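Long-range contact in pertussis toxin-like subunit ArtA (Escherichia coli, PDB 4Z9D), which binds NAD and, as the ADP-ribosyltransferase A subunit of a pertussis-like AB5 toxin, probably modifies trimeric G proteins of the host cell: residues 87-92 with 162-167. The protein carries 2 engineered substitutions. Residues are numbered along the deposited sequence; the frame is centred on the assembly and turned at random.
Sequences IFYPIQ and FVNPGV
From Phe88 and Val163, whose CA atoms lie 5.0 Å apart, the backbones head broadly the same way, joined by one direct hydrogen bond, Asn164 N to Phe88 O (2.9 Å). Next to this bond Val163 turns its side chain to the strand: CG1 meets Phe88 CB, while CG2 packs on Pro90 CG at 3.7 Å. Asn164 lies alongside Tyr89, its CB 3.9 Å from the ring centroid in a CH-pi contact over one face and its amide plane tilted 24° from the ring. With CG anti to the backbone N (chi1 -172°), the amide follows the ring toward its hydroxyl end, and Asn164 OD1 accepts from Gly166 N (2.9 Å) in its carbonyl plane, closing an Asx turn that fixes the amide's rotation. Strand 88-90 is an outer strand of the three-stranded sheet in the ADP-ribosyltransferase fold of the pertussis toxin subunit 1 family; one edge pairs with strand 118-122, and the other meets the loop after strand 144-152. Gly166 O meets the Tyr89 ring at its edge, 3.6 Å from CD2. A water donates to both Pro90 O (2.6 Å) and Gly166 O (2.8 Å), bridging the backbones beyond the tyrosine.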
ATOM      1  N   ILE A  87      -1.850   8.534  -9.910  1.00 10.09           N
ATOM      2  CA  ILE A  87      -2.825   7.602  -9.355  1.00 12.40           C
ATOM      3  C   ILE A  87      -2.639   7.470  -7.835  1.00 11.39           C
ATOM      4  O   ILE A  87      -3.554   7.070  -7.110  1.00  8.53           O
ATOM      5  CB  ILE A  87      -2.644   6.195 -10.022  1.00 18.68           C
ATOM      6  CG1 ILE A  87      -2.801   6.283 -11.545  1.00 20.16           C
ATOM      7  CG2 ILE A  87      -3.575   5.130  -9.424  1.00 18.33           C
ATOM      8  CD1 ILE A  87      -2.485   4.977 -12.267  1.00 22.69           C
ATOM      9  N   PHE A  88      -1.459   7.872  -7.370  1.00  6.31           N
ATOM     10  CA  PHE A  88      -1.032   7.715  -5.981  1.00  9.37           C
ATOM     11  C   PHE A  88      -1.169   9.028  -5.233  1.00  8.58           C
ATOM     12  O   PHE A  88      -0.827  10.087  -5.758  1.00  9.93           O
ATOM     13  CB  PHE A  88       0.422   7.231  -5.910  1.00  6.98           C
ATOM     14  CG  PHE A  88       0.648   5.855  -6.494  1.00  8.26           C
ATOM     15  CD1 PHE A  88       0.531   5.638  -7.864  1.00  9.93           C
ATOM     16  CD2 PHE A  88       1.006   4.789  -5.674  1.00  6.74           C
ATOM     17  CE1 PHE A  88       0.762   4.390  -8.416  1.00  8.15           C
ATOM     18  CE2 PHE A  88       1.237   3.528  -6.213  1.00  8.50           C
ATOM     19  CZ  PHE A  88       1.116   3.328  -7.590  1.00  7.08           C
ATOM     20  N   TYR A  89      -1.661   8.955  -4.006  1.00  6.45           N
ATOM     21  CA  TYR A  89      -1.845  10.134  -3.144  1.00  7.35           C
ATOM     22  C   TYR A  89      -1.238   9.899  -1.773  1.00  8.62           C
ATOM     23  O   TYR A  89      -1.554   8.903  -1.138  1.00  8.27           O
ATOM     24  CB  TYR A  89      -3.333  10.456  -2.950  1.00  7.46           C
ATOM     25  CG  TYR A  89      -4.086  10.882  -4.186  1.00  6.98           C
ATOM     26  CD1 TYR A  89      -4.531   9.947  -5.117  1.00  8.51           C
ATOM     27  CD2 TYR A  89      -4.414  12.218  -4.387  1.00  8.63           C
ATOM     28  CE1 TYR A  89      -5.242  10.347  -6.245  1.00 10.86           C
ATOM     29  CE2 TYR A  89      -5.130  12.622  -5.509  1.00  6.77           C
ATOM     30  CZ  TYR A  89      -5.537  11.686  -6.423  1.00  7.58           C
ATOM     31  OH  TYR A  89      -6.248  12.094  -7.527  1.00 17.07           O
ATOM     32  N   PRO A  90      -0.356  10.794  -1.316  1.00  7.11           N
ATOM     33  CA  PRO A  90      -0.008  10.775   0.108  1.00  7.81           C
ATOM     34  C   PRO A  90      -1.263  11.088   0.921  1.00 10.92           C
ATOM     35  O   PRO A  90      -2.084  11.885   0.462  1.00  9.97           O
ATOM     36  CB  PRO A  90       1.037  11.893   0.243  1.00 10.17           C
ATOM     37  CG  PRO A  90       1.490  12.182  -1.160  1.00 12.68           C
ATOM     38  CD  PRO A  90       0.297  11.898  -2.029  1.00 12.88           C
ATOM     39  N   ILE A  91      -1.430  10.502   2.103  1.00  9.05           N
ATOM     40  CA  ILE A  91      -2.720  10.646   2.775  1.00 10.44           C
ATOM     41  C   ILE A  91      -2.905  11.980   3.509  1.00  8.94           C
ATOM     42  O   ILE A  91      -4.027  12.395   3.765  1.00  8.32           O
ATOM     43  CB  ILE A  91      -2.968   9.496   3.784  1.00 12.46           C
ATOM     44  CG1 ILE A  91      -1.924   9.480   4.893  1.00 12.15           C
ATOM     45  CG2 ILE A  91      -3.009   8.146   3.067  1.00 10.86           C
ATOM     46  CD1 ILE A  91      -2.198   8.418   5.932  1.00 13.40           C
ATOM     47  N   GLN A  92      -1.817  12.672   3.816  1.00 10.82           N
ATOM     48  CA  GLN A  92      -1.897  13.835   4.697  1.00 13.14           C
ATOM     49  C   GLN A  92      -2.817  14.983   4.213  1.00 10.28           C
ATOM     50  O   GLN A  92      -3.586  15.515   5.011  1.00 10.68           O
ATOM     51  CB  GLN A  92      -0.481  14.368   4.953  1.00 13.51           C
ATOM     52  CG  GLN A  92      -0.397  15.507   5.938  1.00 18.13           C
ATOM     53  CD  GLN A  92       1.048  15.917   6.200  1.00 29.46           C
ATOM     54  OE1 GLN A  92       1.720  15.342   7.058  1.00 37.87           O
ATOM     55  NE2 GLN A  92       1.531  16.914   5.459  1.00 28.59           N
ATOM     56  N   PHE A 162       5.591  11.221 -10.437  1.00 10.39           N
ATOM     57  CA  PHE A 162       5.374  11.640  -9.043  1.00  8.95           C
ATOM     58  C   PHE A 162       3.933  11.459  -8.586  1.00  8.62           C
ATOM     59  O   PHE A 162       3.024  11.426  -9.406  1.00  7.50           O
ATOM     60  CB  PHE A 162       5.760  13.106  -8.850  1.00 10.44           C
ATOM     61  CG  PHE A 162       7.208  13.378  -9.098  1.00 15.42           C
ATOM     62  CD1 PHE A 162       8.107  13.415  -8.032  1.00 12.58           C
ATOM     63  CD2 PHE A 162       7.681  13.567 -10.386  1.00 11.39           C
ATOM     64  CE1 PHE A 162       9.455  13.659  -8.248  1.00 15.31           C
ATOM     65  CE2 PHE A 162       9.040  13.799 -10.617  1.00 10.65           C
ATOM     66  CZ  PHE A 162       9.924  13.851  -9.540  1.00 16.24           C
ATOM     67  N   VAL A 163       3.735  11.343  -7.277  1.00 10.85           N
ATOM     68  CA  VAL A 163       2.384  11.279  -6.717  1.00  8.11           C
ATOM     69  C   VAL A 163       1.592  12.555  -7.025  1.00 10.60           C
ATOM     70  O   VAL A 163       2.159  13.599  -7.339  1.00  9.80           O
ATOM     71  CB  VAL A 163       2.419  11.074  -5.198  1.00  9.68           C
ATOM     72  CG1 VAL A 163       3.177   9.782  -4.841  1.00 10.21           C
ATOM     73  CG2 VAL A 163       3.055  12.290  -4.532  1.00 12.40           C
ATOM     74  N   ASN A 164       0.269  12.458  -6.957  1.00 10.53           N
ATOM     75  CA  ASN A 164      -0.580  13.637  -6.987  1.00 11.18           C
ATOM     76  C   ASN A 164      -0.436  14.318  -5.631  1.00 11.35           C
ATOM     77  O   ASN A 164      -0.560  13.664  -4.607  1.00 15.10           O
ATOM     78  CB  ASN A 164      -2.040  13.235  -7.270  1.00 10.08           C
ATOM     79  CG  ASN A 164      -2.950  14.421  -7.499  1.00  9.54           C
ATOM     80  OD1 ASN A 164      -3.096  15.289  -6.635  1.00 11.25           O
ATOM     81  ND2 ASN A 164      -3.599  14.450  -8.659  1.00 16.16           N
ATOM     82  N   PRO A 165      -0.123  15.621  -5.614  1.00  9.15           N
ATOM     83  CA  PRO A 165       0.163  16.271  -4.333  1.00 12.86           C
ATOM     84  C   PRO A 165      -1.093  16.714  -3.582  1.00 14.64           C
ATOM     85  O   PRO A 165      -0.977  17.255  -2.479  1.00 14.78           O
ATOM     86  CB  PRO A 165       1.005  17.486  -4.744  1.00 13.29           C
ATOM     87  CG  PRO A 165       0.446  17.861  -6.070  1.00 12.59           C
ATOM     88  CD  PRO A 165       0.088  16.536  -6.748  1.00 10.80           C
ATOM     89  N   GLY A 166      -2.270  16.482  -4.159  1.00 10.11           N
ATOM     90  CA  GLY A 166      -3.478  17.092  -3.638  1.00 10.69           C
ATOM     91  C   GLY A 166      -4.394  16.204  -2.817  1.00  9.47           C
ATOM     92  O   GLY A 166      -3.996  15.154  -2.304  1.00  9.92           O
ATOM     93  N   VAL A 167      -5.633  16.656  -2.676  1.00  8.50           N
ATOM     94  CA  VAL A 167      -6.658  15.904  -1.961  1.00  9.85           C
ATOM     95  C   VAL A 167      -7.252  14.826  -2.855  1.00  8.40           C
ATOM     96  O   VAL A 167      -7.442  15.036  -4.047  1.00  7.66           O
ATOM     97  CB  VAL A 167      -7.773  16.847  -1.454  1.00 10.92           C
ATOM     98  CG1 VAL A 167      -8.909  16.060  -0.742  1.00  8.56           C
ATOM     99  CG2 VAL A 167      -7.169  17.909  -0.533  1.00  8.68           C
TER
HETATM  100  O   HOH W   1      -4.230  13.301  -0.168  1.00  9.38           O